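PDB 5VJ4: uncharacterized protein from Borrelia turicatae, which is of unknown function but is probably a surface lipoprotein of a relapsing fever spirochete, may bind lipid and is differentially regulated between tick and mammal. Local coordinates for residues N99-D104 with S119-I124; G320-N325 with I341-D346; N268-V273 with G328-F333. All coordinates share one frame; numbering follows the deposited sequence.

Interaction 1. Residues N99-D104 with S119-I124. With SO4 (sulfate ion), chain C.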
ATOM      1  N   ASN A  99      26.779  15.139   0.336  1.00 98.79           N
ATOM      2  CA  ASN A  99      27.091  15.779   1.647  1.00152.48           C
ATOM      3  C   ASN A  99      26.866  14.888   2.887  1.00114.69           C
ATOM      4  O   ASN A  99      26.723  15.389   4.000  1.00127.10           O
ATOM      5  CB  ASN A  99      26.318  17.114   1.831  1.00129.44           C
ATOM      6  CG  ASN A  99      26.584  18.133   0.723  1.00140.73           C
ATOM      7  OD1 ASN A  99      27.649  18.158   0.092  1.00133.01           O
ATOM      8  ND2 ASN A  99      25.608  19.009   0.504  1.00124.12           N
ATOM      9  N   GLU A 100      26.839  13.573   2.684  1.00 90.08           N
ATOM     10  CA  GLU A 100      26.539  12.612   3.742  1.00 72.21           C
ATOM     11  C   GLU A 100      27.146  11.272   3.439  1.00 65.98           C
ATOM     12  O   GLU A 100      26.953  10.715   2.355  1.00 77.30           O
ATOM     13  CB  GLU A 100      25.043  12.429   3.945  1.00 64.80           C
ATOM     14  CG  GLU A 100      24.499  13.097   5.196  1.00112.91           C
ATOM     15  CD  GLU A 100      23.203  12.470   5.671  1.00120.37           C
ATOM     16  OE1 GLU A 100      23.037  11.232   5.518  1.00 95.19           O
ATOM     17  OE2 GLU A 100      22.352  13.222   6.205  1.00120.54           O
ATOM     18  N   THR A 101      27.871  10.755   4.427  1.00 70.22           N
ATOM     19  CA  THR A 101      28.750   9.600   4.267  1.00 67.61           C
ATOM     20  C   THR A 101      28.928   8.917   5.612  1.00 62.42           C
ATOM     21  O   THR A 101      28.443   9.417   6.633  1.00 62.26           O
ATOM     22  CB  THR A 101      30.121  10.045   3.711  1.00 70.49           C
ATOM     23  OG1 THR A 101      31.063   8.963   3.785  1.00 82.17           O
ATOM     24  CG2 THR A 101      30.623  11.262   4.488  1.00 49.50           C
ATOM     25  N   VAL A 102      29.630   7.791   5.612  1.00 53.71           N
ATOM     26  CA  VAL A 102      29.890   7.044   6.835  1.00 68.00           C
ATOM     27  C   VAL A 102      30.615   7.890   7.887  1.00 82.01           C
ATOM     28  O   VAL A 102      31.549   8.623   7.550  1.00 85.12           O
ATOM     29  CB  VAL A 102      30.726   5.792   6.529  1.00 58.14           C
ATOM     30  CG1 VAL A 102      30.815   4.914   7.751  1.00 60.49           C
ATOM     31  CG2 VAL A 102      30.076   4.994   5.427  1.00 47.41           C
ATOM     32  N   ILE A 103      30.174   7.800   9.142  1.00 73.97           N
ATOM     33  CA  ILE A 103      30.898   8.433  10.235  1.00 58.07           C
ATOM     34  C   ILE A 103      31.660   7.422  11.048  1.00 59.02           C
ATOM     35  O   ILE A 103      32.814   7.664  11.394  1.00 62.74           O
ATOM     36  CB  ILE A 103      29.998   9.230  11.187  1.00 54.61           C
ATOM     37  CG1 ILE A 103      29.428  10.480  10.494  1.00 42.31           C
ATOM     38  CG2 ILE A 103      30.759   9.653  12.432  1.00 61.89           C
ATOM     39  CD1 ILE A 103      30.425  11.239   9.669  1.00 57.59           C
ATOM     40  N   ASP A 104      31.006   6.317  11.374  1.00 54.04           N
ATOM     41  CA  ASP A 104      31.611   5.269  12.196  1.00 65.31           C
ATOM     42  C   ASP A 104      32.978   4.845  11.709  1.00 67.85           C
ATOM     43  O   ASP A 104      33.114   4.307  10.616  1.00 87.69           O
ATOM     44  CB  ASP A 104      30.721   4.051  12.294  1.00 52.70           C
ATOM     45  CG  ASP A 104      31.327   2.961  13.136  1.00 70.71           C
ATOM     46  OD1 ASP A 104      32.068   3.276  14.092  1.00112.97           O
ATOM     47  OD2 ASP A 104      31.078   1.775  12.850  1.00 85.86           O
ATOM     48  N   SER A 119      33.212   8.588  -2.862  1.00 74.14           N
ATOM     49  CA  SER A 119      31.897   8.369  -3.424  1.00 84.73           C
ATOM     50  C   SER A 119      31.332   7.029  -2.939  1.00 85.66           C
ATOM     51  O   SER A 119      30.198   6.963  -2.477  1.00 78.77           O
ATOM     52  CB  SER A 119      31.966   8.458  -4.950  1.00 82.29           C
ATOM     53  OG  SER A 119      32.934   7.569  -5.455  1.00 92.38           O
ATOM     54  N   GLY A 120      32.150   5.981  -2.994  1.00 68.94           N
ATOM     55  CA  GLY A 120      31.776   4.670  -2.447  1.00 65.20           C
ATOM     56  C   GLY A 120      31.327   4.718  -1.003  1.00 57.01           C
ATOM     57  O   GLY A 120      30.406   4.022  -0.625  1.00 85.37           O
ATOM     58  N   ARG A 121      31.987   5.545  -0.196  1.00 77.68           N
ATOM     59  CA  ARG A 121      31.589   5.754   1.192  1.00 58.32           C
ATOM     60  C   ARG A 121      30.207   6.357   1.201  1.00 59.82           C
ATOM     61  O   ARG A 121      29.322   5.886   1.930  1.00 72.90           O
ATOM     62  CB  ARG A 121      32.572   6.663   1.934  1.00 51.81           C
ATOM     63  CG  ARG A 121      33.809   5.960   2.471  1.00 55.02           C
ATOM     64  CD  ARG A 121      34.687   6.924   3.267  1.00 54.98           C
ATOM     65  NE  ARG A 121      35.991   7.020   2.626  1.00 71.46           N
ATOM     66  CZ  ARG A 121      36.470   8.114   2.040  1.00 77.33           C
ATOM     67  NH1 ARG A 121      35.778   9.239   2.052  1.00 92.04           N
ATOM     68  NH2 ARG A 121      37.673   8.093   1.472  1.00148.43           N
ATOM     69  N   LYS A 122      30.015   7.379   0.369  1.00 49.44           N
ATOM     70  CA  LYS A 122      28.740   8.080   0.295  1.00 52.57           C
ATOM     71  C   LYS A 122      27.597   7.114  -0.093  1.00 61.71           C
ATOM     72  O   LYS A 122      26.487   7.234   0.424  1.00 71.32           O
ATOM     73  CB  LYS A 122      28.835   9.221  -0.706  1.00 52.79           C
ATOM     74  CG  LYS A 122      29.171  10.569  -0.120  1.00 55.76           C
ATOM     75  CD  LYS A 122      29.545  11.572  -1.205  1.00 54.72           C
ATOM     76  CE  LYS A 122      29.369  12.992  -0.698  1.00 75.42           C
ATOM     77  NZ  LYS A 122      29.754  13.978  -1.736  1.00 84.36           N
ATOM     78  N   ALA A 123      27.890   6.165  -0.988  1.00 42.01           N
ATOM     79  CA  ALA A 123      26.927   5.161  -1.417  1.00 55.93           C
ATOM     80  C   ALA A 123      26.542   4.249  -0.270  1.00 61.71           C
ATOM     81  O   ALA A 123      25.359   4.070   0.024  1.00 79.16           O
ATOM     82  CB  ALA A 123      27.466   4.347  -2.594  1.00 53.56           C
ATOM     83  N   ILE A 124      27.543   3.662   0.369  1.00 56.90           N
ATOM     84  CA  ILE A 124      27.308   2.822   1.536  1.00 56.67           C
ATOM     85  C   ILE A 124      26.448   3.564   2.571  1.00 58.51           C
ATOM     86  O   ILE A 124      25.492   3.012   3.087  1.00 56.73           O
ATOM     87  CB  ILE A 124      28.630   2.319   2.127  1.00 51.50           C
ATOM     88  CG1 ILE A 124      29.297   1.363   1.136  1.00 53.80           C
ATOM     89  CG2 ILE A 124      28.397   1.598   3.429  1.00 50.33           C
ATOM     90  CD1 ILE A 124      28.717  -0.031   1.088  1.00 55.65           C
TER
HETATM   91  S   SO4 C 501      27.150   6.259  10.955  1.00 67.78           S
HETATM   92  O1  SO4 C 501      25.857   5.684  10.535  1.00106.36           O
HETATM   93  O2  SO4 C 501      28.221   5.753  10.072  1.00 81.36           O
HETATM   94  O3  SO4 C 501      27.092   7.705  10.751  1.00 56.14           O
HETATM   95  O4  SO4 C 501      27.420   5.907  12.381  1.00 80.47           O

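Interaction 2. Residues G320-N325 with I341-D346. With SO4 (sulfate ion), chain G.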
ATOM      1  N   GLY A 320       2.445 -21.931 -12.213  1.00 76.24           N
ATOM      2  CA  GLY A 320       0.999 -21.905 -12.064  1.00 78.83           C
ATOM      3  C   GLY A 320       0.566 -21.193 -10.800  1.00 76.66           C
ATOM      4  O   GLY A 320      -0.148 -20.192 -10.867  1.00 76.60           O
ATOM      5  N   GLU A 321       1.026 -21.690  -9.655  1.00 74.32           N
ATOM      6  CA  GLU A 321       0.683 -21.104  -8.345  1.00 68.00           C
ATOM      7  C   GLU A 321       0.925 -19.599  -8.310  1.00 71.77           C
ATOM      8  O   GLU A 321       0.098 -18.855  -7.796  1.00 71.64           O
ATOM      9  CB  GLU A 321       1.461 -21.765  -7.203  1.00 69.46           C
ATOM     10  CG  GLU A 321       1.228 -23.248  -6.972  1.00 66.26           C
ATOM     11  CD  GLU A 321       2.126 -23.827  -5.884  1.00111.48           C
ATOM     12  OE1 GLU A 321       2.668 -23.056  -5.056  1.00103.75           O
ATOM     13  OE2 GLU A 321       2.281 -25.065  -5.841  1.00124.79           O
ATOM     14  N   TYR A 322       2.046 -19.152  -8.879  1.00 63.18           N
ATOM     15  CA  TYR A 322       2.371 -17.722  -8.866  1.00 69.29           C
ATOM     16  C   TYR A 322       1.391 -16.913  -9.716  1.00 74.56           C
ATOM     17  O   TYR A 322       0.716 -16.032  -9.195  1.00 73.36           O
ATOM     18  CB  TYR A 322       3.840 -17.456  -9.277  1.00 54.60           C
ATOM     19  CG  TYR A 322       4.258 -16.022  -9.123  1.00 41.12           C
ATOM     20  CD1 TYR A 322       3.995 -15.320  -7.924  1.00 51.31           C
ATOM     21  CD2 TYR A 322       4.900 -15.344 -10.164  1.00 37.63           C
ATOM     22  CE1 TYR A 322       4.339 -13.970  -7.784  1.00 47.51           C
ATOM     23  CE2 TYR A 322       5.255 -13.985 -10.026  1.00 45.82           C
ATOM     24  CZ  TYR A 322       4.963 -13.309  -8.834  1.00 54.05           C
ATOM     25  OH  TYR A 322       5.306 -11.990  -8.664  1.00 63.40           O
ATOM     26  N   TYR A 323       1.307 -17.232 -11.012  1.00 71.00           N
ATOM     27  CA  TYR A 323       0.346 -16.602 -11.922  1.00 66.27           C
ATOM     28  C   TYR A 323      -1.074 -16.556 -11.334  1.00 64.38           C
ATOM     29  O   TYR A 323      -1.759 -15.535 -11.404  1.00 67.65           O
ATOM     30  CB  TYR A 323       0.351 -17.311 -13.255  1.00 48.32           C
ATOM     31  CG  TYR A 323       1.488 -16.931 -14.198  1.00 60.86           C
ATOM     32  CD1 TYR A 323       2.682 -16.341 -13.739  1.00 52.64           C
ATOM     33  CD2 TYR A 323       1.371 -17.205 -15.565  1.00 64.70           C
ATOM     34  CE1 TYR A 323       3.707 -16.019 -14.635  1.00 68.57           C
ATOM     35  CE2 TYR A 323       2.376 -16.881 -16.464  1.00 69.41           C
ATOM     36  CZ  TYR A 323       3.540 -16.302 -16.009  1.00 71.37           C
ATOM     37  OH  TYR A 323       4.509 -16.008 -16.947  1.00 74.56           O
ATOM     38  N   SER A 324      -1.470 -17.631 -10.678  1.00 62.36           N
ATOM     39  CA  SER A 324      -2.737 -17.651  -9.956  1.00 76.25           C
ATOM     40  C   SER A 324      -2.791 -16.615  -8.832  1.00 70.60           C
ATOM     41  O   SER A 324      -3.810 -15.941  -8.672  1.00 84.54           O
ATOM     42  CB  SER A 324      -3.049 -19.062  -9.435  1.00 84.74           C
ATOM     43  OG  SER A 324      -3.930 -19.019  -8.330  1.00 88.93           O
ATOM     44  N   ASN A 325      -1.710 -16.487  -8.059  1.00 76.59           N
ATOM     45  CA  ASN A 325      -1.650 -15.467  -7.002  1.00 56.30           C
ATOM     46  C   ASN A 325      -1.871 -14.082  -7.606  1.00 58.46           C
ATOM     47  O   ASN A 325      -2.564 -13.260  -7.005  1.00 73.21           O
ATOM     48  CB  ASN A 325      -0.312 -15.508  -6.247  1.00 61.54           C
ATOM     49  CG  ASN A 325      -0.268 -16.549  -5.133  1.00 60.59           C
ATOM     50  OD1 ASN A 325      -0.961 -17.542  -5.170  1.00 87.04           O
ATOM     51  ND2 ASN A 325       0.577 -16.321  -4.147  1.00 68.48           N
ATOM     52  N   ILE A 341      -2.010  -5.036  -3.516  1.00 62.27           N
ATOM     53  CA  ILE A 341      -1.607  -6.029  -4.502  1.00 60.16           C
ATOM     54  C   ILE A 341      -0.512  -6.851  -3.871  1.00 60.74           C
ATOM     55  O   ILE A 341       0.551  -6.312  -3.562  1.00 82.25           O
ATOM     56  CB  ILE A 341      -0.965  -5.421  -5.735  1.00 61.30           C
ATOM     57  CG1 ILE A 341      -1.883  -4.443  -6.404  1.00 67.05           C
ATOM     58  CG2 ILE A 341      -0.573  -6.525  -6.710  1.00 64.45           C
ATOM     59  CD1 ILE A 341      -1.094  -3.616  -7.398  1.00 98.87           C
HETATM   60  N   MSE A 342      -0.763  -8.142  -3.688  1.00 57.30           N
HETATM   61  CA  MSE A 342       0.220  -9.022  -3.074  1.00 59.36           C
HETATM   62  C   MSE A 342       0.309 -10.344  -3.751  1.00 71.52           C
HETATM   63  O   MSE A 342      -0.608 -11.160  -3.639  1.00 68.90           O
HETATM   64  CB  MSE A 342      -0.172  -9.201  -1.624  1.00 73.76           C
HETATM   65  CG  MSE A 342       0.336  -8.045  -0.761  1.00 90.26           C
HETATM   66 SE   MSE A 342      -0.498  -8.414   0.993  1.00194.30          SE
HETATM   67  CE  MSE A 342      -2.322  -9.089   0.575  1.00113.55           C
ATOM     68  N   THR A 343       1.425 -10.574  -4.446  1.00 75.08           N
ATOM     69  CA  THR A 343       1.620 -11.788  -5.258  1.00 67.34           C
ATOM     70  C   THR A 343       2.405 -12.915  -4.551  1.00 82.55           C
ATOM     71  O   THR A 343       2.622 -13.984  -5.141  1.00 78.13           O
ATOM     72  CB  THR A 343       2.376 -11.448  -6.537  1.00 57.21           C
ATOM     73  OG1 THR A 343       3.720 -11.121  -6.197  1.00 69.20           O
ATOM     74  CG2 THR A 343       1.745 -10.260  -7.231  1.00 79.47           C
ATOM     75  N   ASP A 344       2.828 -12.666  -3.302  1.00 63.28           N
ATOM     76  CA  ASP A 344       3.721 -13.561  -2.551  1.00 77.77           C
ATOM     77  C   ASP A 344       4.961 -13.938  -3.383  1.00 77.81           C
ATOM     78  O   ASP A 344       5.364 -15.101  -3.459  1.00 80.54           O
ATOM     79  CB  ASP A 344       2.964 -14.802  -2.045  1.00 76.91           C
ATOM     80  CG  ASP A 344       3.243 -15.110  -0.575  1.00 90.12           C
ATOM     81  OD1 ASP A 344       3.921 -14.307   0.118  1.00104.87           O
ATOM     82  OD2 ASP A 344       2.768 -16.170  -0.110  1.00107.61           O
ATOM     83  N   GLY A 345       5.561 -12.928  -3.998  1.00 73.15           N
ATOM     84  CA  GLY A 345       6.571 -13.146  -5.021  1.00 67.98           C
ATOM     85  C   GLY A 345       7.918 -13.585  -4.479  1.00 73.83           C
ATOM     86  O   GLY A 345       8.600 -14.377  -5.116  1.00 81.25           O
ATOM     87  N   ASP A 346       8.304 -13.065  -3.315  1.00 72.35           N
ATOM     88  CA  ASP A 346       9.561 -13.455  -2.692  1.00 75.89           C
ATOM     89  C   ASP A 346       9.602 -14.967  -2.412  1.00 78.05           C
ATOM     90  O   ASP A 346      10.555 -15.656  -2.800  1.00 73.93           O
ATOM     91  CB  ASP A 346       9.826 -12.634  -1.422  1.00 71.89           C
ATOM     92  CG  ASP A 346      11.277 -12.683  -0.987  1.00101.78           C
ATOM     93  OD1 ASP A 346      12.169 -13.091  -1.781  1.00146.73           O
ATOM     94  OD2 ASP A 346      11.537 -12.304   0.167  1.00112.21           O
TER
HETATM   95  S   SO4 G 505       4.436  -9.695  -2.035  1.00164.55           S
HETATM   96  O1  SO4 G 505       5.683 -10.522  -2.037  1.00114.51           O
HETATM   97  O2  SO4 G 505       3.973  -9.640  -3.465  1.00 89.49           O
HETATM   98  O3  SO4 G 505       4.652  -8.297  -1.537  1.00 94.25           O
HETATM   99  O4  SO4 G 505       3.481 -10.341  -1.078  1.00 95.72           O

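Interaction 3. Residues N268-V273 with G328-F333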
ATOM      1  N   ASN A 268      -7.285   0.320 -13.045  1.00 50.58           N
ATOM      2  CA  ASN A 268      -7.797   1.020 -11.892  1.00 68.04           C
ATOM      3  C   ASN A 268      -7.078   0.653 -10.602  1.00 73.93           C
ATOM      4  O   ASN A 268      -6.793   1.532  -9.771  1.00 63.74           O
ATOM      5  CB  ASN A 268      -9.313   0.934 -11.708  1.00 86.53           C
ATOM      6  CG  ASN A 268      -9.794   1.836 -10.543  1.00122.16           C
ATOM      7  OD1 ASN A 268     -10.828   1.602  -9.910  1.00 82.11           O
ATOM      8  ND2 ASN A 268      -9.003   2.866 -10.233  1.00113.04           N
ATOM      9  N   VAL A 269      -6.756  -0.622 -10.431  1.00 62.22           N
ATOM     10  CA  VAL A 269      -6.008  -0.984  -9.213  1.00 66.05           C
ATOM     11  C   VAL A 269      -4.629  -0.351  -9.209  1.00 63.81           C
ATOM     12  O   VAL A 269      -4.176   0.129  -8.164  1.00 59.49           O
ATOM     13  CB  VAL A 269      -5.962  -2.483  -8.875  1.00 48.22           C
ATOM     14  CG1 VAL A 269      -7.358  -3.008  -8.698  1.00 65.54           C
ATOM     15  CG2 VAL A 269      -5.442  -3.225 -10.031  1.00 72.95           C
ATOM     16  N   LEU A 270      -3.999  -0.277 -10.380  1.00 47.40           N
ATOM     17  CA  LEU A 270      -2.711   0.389 -10.451  1.00 50.92           C
ATOM     18  C   LEU A 270      -2.826   1.823  -9.977  1.00 56.76           C
ATOM     19  O   LEU A 270      -2.039   2.267  -9.169  1.00 65.64           O
ATOM     20  CB  LEU A 270      -2.163   0.362 -11.851  1.00 41.05           C
ATOM     21  CG  LEU A 270      -1.883  -0.976 -12.526  1.00 45.75           C
ATOM     22  CD1 LEU A 270      -0.993  -0.772 -13.739  1.00 35.73           C
ATOM     23  CD2 LEU A 270      -1.239  -1.998 -11.624  1.00 49.94           C
ATOM     24  N   ASN A 271      -3.841   2.522 -10.466  1.00 61.02           N
ATOM     25  CA  ASN A 271      -4.031   3.887 -10.073  1.00 67.48           C
ATOM     26  C   ASN A 271      -4.416   4.073  -8.633  1.00 62.04           C
ATOM     27  O   ASN A 271      -4.065   5.083  -8.019  1.00 56.73           O
ATOM     28  CB  ASN A 271      -4.952   4.641 -11.014  1.00 56.28           C
ATOM     29  CG  ASN A 271      -4.152   5.394 -12.095  1.00117.72           C
ATOM     30  OD1 ASN A 271      -3.854   6.577 -11.934  1.00119.29           O
ATOM     31  ND2 ASN A 271      -3.747   4.691 -13.168  1.00 67.76           N
ATOM     32  N   SER A 272      -5.100   3.093  -8.064  1.00 44.28           N
ATOM     33  CA  SER A 272      -5.538   3.279  -6.683  1.00 61.01           C
ATOM     34  C   SER A 272      -4.325   3.154  -5.768  1.00 72.67           C
ATOM     35  O   SER A 272      -4.100   3.941  -4.824  1.00 64.92           O
ATOM     36  CB  SER A 272      -6.591   2.253  -6.314  1.00 56.19           C
ATOM     37  OG  SER A 272      -7.505   2.074  -7.371  1.00 67.93           O
ATOM     38  N   VAL A 273      -3.522   2.165  -6.108  1.00 58.21           N
ATOM     39  CA  VAL A 273      -2.387   1.776  -5.318  1.00 47.15           C
ATOM     40  C   VAL A 273      -1.253   2.807  -5.447  1.00 55.17           C
ATOM     41  O   VAL A 273      -0.546   3.077  -4.484  1.00 62.43           O
ATOM     42  CB  VAL A 273      -1.981   0.372  -5.796  1.00 50.78           C
ATOM     43  CG1 VAL A 273      -0.490   0.189  -5.869  1.00 50.87           C
ATOM     44  CG2 VAL A 273      -2.656  -0.661  -4.934  1.00 42.53           C
ATOM     45  N   GLY A 328      -5.611 -13.629  -8.692  1.00 56.47           N
ATOM     46  CA  GLY A 328      -6.380 -13.549  -7.435  1.00 57.74           C
ATOM     47  C   GLY A 328      -6.255 -12.209  -6.706  1.00 79.41           C
ATOM     48  O   GLY A 328      -7.225 -11.701  -6.139  1.00 69.02           O
ATOM     49  N   THR A 329      -5.060 -11.625  -6.713  1.00 65.39           N
ATOM     50  CA  THR A 329      -4.871 -10.429  -5.936  1.00 70.00           C
ATOM     51  C   THR A 329      -5.537  -9.253  -6.659  1.00 67.85           C
ATOM     52  O   THR A 329      -6.127  -8.380  -6.024  1.00 74.37           O
ATOM     53  CB  THR A 329      -3.387 -10.199  -5.535  1.00 61.67           C
ATOM     54  OG1 THR A 329      -3.320  -9.282  -4.438  1.00 69.83           O
ATOM     55  CG2 THR A 329      -2.554  -9.643  -6.675  1.00 70.51           C
ATOM     56  N   PHE A 330      -5.482  -9.249  -7.978  1.00 50.26           N
ATOM     57  CA  PHE A 330      -6.146  -8.174  -8.711  1.00 64.70           C
ATOM     58  C   PHE A 330      -7.671  -8.269  -8.637  1.00 71.30           C
ATOM     59  O   PHE A 330      -8.344  -7.269  -8.405  1.00 74.66           O
ATOM     60  CB  PHE A 330      -5.695  -8.145 -10.154  1.00 42.93           C
ATOM     61  CG  PHE A 330      -4.445  -7.398 -10.347  1.00 56.11           C
ATOM     62  CD1 PHE A 330      -4.475  -6.037 -10.439  1.00 55.15           C
ATOM     63  CD2 PHE A 330      -3.217  -8.051 -10.388  1.00 74.77           C
ATOM     64  CE1 PHE A 330      -3.311  -5.301 -10.571  1.00 48.27           C
ATOM     65  CE2 PHE A 330      -2.052  -7.336 -10.546  1.00 48.99           C
ATOM     66  CZ  PHE A 330      -2.107  -5.944 -10.638  1.00 63.48           C
ATOM     67  N   LYS A 331      -8.202  -9.476  -8.829  1.00 69.21           N
ATOM     68  CA  LYS A 331      -9.629  -9.691  -8.759  1.00 79.84           C
ATOM     69  C   LYS A 331     -10.145  -9.269  -7.369  1.00 75.05           C
ATOM     70  O   LYS A 331     -11.035  -8.420  -7.241  1.00 75.46           O
ATOM     71  CB  LYS A 331      -9.998 -11.144  -9.098  1.00 86.42           C
ATOM     72  CG  LYS A 331     -11.396 -11.522  -8.609  1.00135.88           C
ATOM     73  CD  LYS A 331     -11.990 -12.802  -9.179  1.00105.74           C
ATOM     74  CE  LYS A 331     -13.513 -12.739  -9.098  1.00 94.13           C
ATOM     75  NZ  LYS A 331     -14.164 -14.062  -8.881  1.00127.47           N
ATOM     76  N   GLY A 332      -9.560  -9.845  -6.335  1.00 56.80           N
ATOM     77  CA  GLY A 332      -9.941  -9.511  -4.988  1.00 63.01           C
ATOM     78  C   GLY A 332      -9.855  -8.021  -4.731  1.00 71.13           C
ATOM     79  O   GLY A 332     -10.595  -7.483  -3.902  1.00 61.39           O
ATOM     80  N   PHE A 333      -8.968  -7.338  -5.445  1.00 57.63           N
ATOM     81  CA  PHE A 333      -8.841  -5.920  -5.215  1.00 56.81           C
ATOM     82  C   PHE A 333     -10.066  -5.212  -5.781  1.00 65.97           C
ATOM     83  O   PHE A 333     -10.758  -4.524  -5.049  1.00 62.23           O
ATOM     84  CB  PHE A 333      -7.577  -5.398  -5.839  1.00 53.87           C
ATOM     85  CG  PHE A 333      -7.224  -4.015  -5.413  1.00 58.96           C
ATOM     86  CD1 PHE A 333      -7.965  -2.917  -5.841  1.00 57.46           C
ATOM     87  CD2 PHE A 333      -6.117  -3.799  -4.599  1.00 62.90           C
ATOM     88  CE1 PHE A 333      -7.622  -1.630  -5.456  1.00 59.46           C
ATOM     89  CE2 PHE A 333      -5.767  -2.515  -4.197  1.00 63.47           C
ATOM     90  CZ  PHE A 333      -6.521  -1.425  -4.623  1.00 65.97           C
TER

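Interaction 1. Residues N99-D104 with S119-I124
K122 has the largest share of the contact, its chain running extended beyond CG past the loop 99-104. CG lies 3.3 Å from the carbonyl O of E100 and 4.0 Å from T101 CB, while the far methylene CE reaches the backbone N of N99. One residue earlier on helix 118-128, R121 lies side by side with T101, both side chains pointing the same way. T101 OG1, anti to its own backbone nitrogen (chi1 169°), is thereby set 3.3 Å from R121 CB, with no hydrogen bond between them. The buried, well-packed part is V102, which turns toward the helix and brings CG2 to 3.7 Å from R121 O and 4.3 Å from I124 CG2. L107, I108 and L111 of helix 105-114 also pack on V102. The loose side belongs to N99, poorly ordered, and E100, whose side chains start away from the helix. O2 of a sulfate, probably from the crystallisation liquor, accepts from I103 N (3.0 Å) and D104 N (3.1 Å), at the N-cap of helix 105-114; Q128 NE2 also binds the ion. Since no hydrogen bond joins the two segments, the loop is held by van der Waals contacts and the burial of V102, with K122 NZ anchored outside the pair on L95 O.

Interaction 2. Residues G320-N325 with I341-D346
T343 is the hub of this contact, met from helix 308-334 by Y322 and N325. Its OG1 lies 3.1 Å from Y322 OH; the pair is hydrogen-bonded, but either hydroxyl could be the donor. The hydroxyl of T343 lies between its backbone N and carbonyl carbon (chi1 70°), a crowded position that points it at the tyrosine and also brings it near a sulfate oxygen. N325 ND2 donates to the carbonyl O of T343 at 3.3 Å, with a fairly straight N-H...O angle of 153°. The oxygen is close to the plane of the N325 amide, whereas the nitrogen stands 66° out of the carbonyl plane, above it. The same carbonyl O touches the edge of the Y322 ring in its plane, 3.2 Å from CE1. I284, Y285 and V288 of helix 263-301 pack on that ring. On the other flank, the sulfate (probably from the crystallisation liquor) accepts from T343 N through O2 (2.9 Å) and from G345 N through O1 (3.1 Å). M342 N is taken by T329 OG1. D344 is the N-cap of helix 345-365 but makes no capping bond with its side chain. An anion beside backbone N-H groups where a helix begins would be favoured by the helix dipole, which probably explains the sulfate, while Y322 and N325 tie the same turn to helix 308-334.

Interaction 3. Residues N268-V273 with G328-F333
F330 meets V269 and L270 with the edge of its ring. V269 CG2 lies at that edge, in the ring plane, although its modelled separation from the ring carbons is too short to be relied on. L270 CD2 also comes to the edge, 4.0 Å from F330 CE1; the side chain of L270 starts away from helix 308-334 and only its methyl end turns back. F266, V256 and M281 are among the other neighbours of F330. The axes of segments 268-273 and 328-333, on helices 263-301 and 308-334 of an all-alpha fold, approach to 10.7 Å at 78°, close to perpendicular. One turn further on, the side chain of F333 sets off toward helix 263-301, with CG anti to the backbone N (chi1 -168°). V269 CB sits over one face of its ring in a CH-pi contact, 4.0 Å from the centroid and 23° off the normal, displaced toward the rim; the fine spacing is doubtful, because the model sets V269 CG1 too near the ring. Around the far end of the ring, V273 CG2 is 3.7 Å from F333 CE2 and S272 CB 4.0 Å from F333 CZ, both approaching obliquely. The hydroxyl of S272 is turned back to its own helix, with OG donating to N268 O. Beyond F333 the second subunit takes over: Y276 of that other chain packs on F333, and its Y277 on V273.

Overall arrangement
Interaction 3 is the buried one, all six touching residues lying inside, and its chemistry is purely apolar across the crossing; the second subunit abuts it. Interactions 1 and 2 are partly buried and each includes a sulfate near the start of a helix, but only interaction 2 has hydrogen bonds between its segments. Interactions 2 and 3 share helix 308-334, with centres about 13 Å apart, and they touch through the bond between T329 and M342 and through I341, which packs on F330 and V273. Interaction 1 lies on the opposite side of the chain's centre from both, its centre about 37 and 39 Å from those of interactions 2 and 3, and joins a loop to helix 118-128.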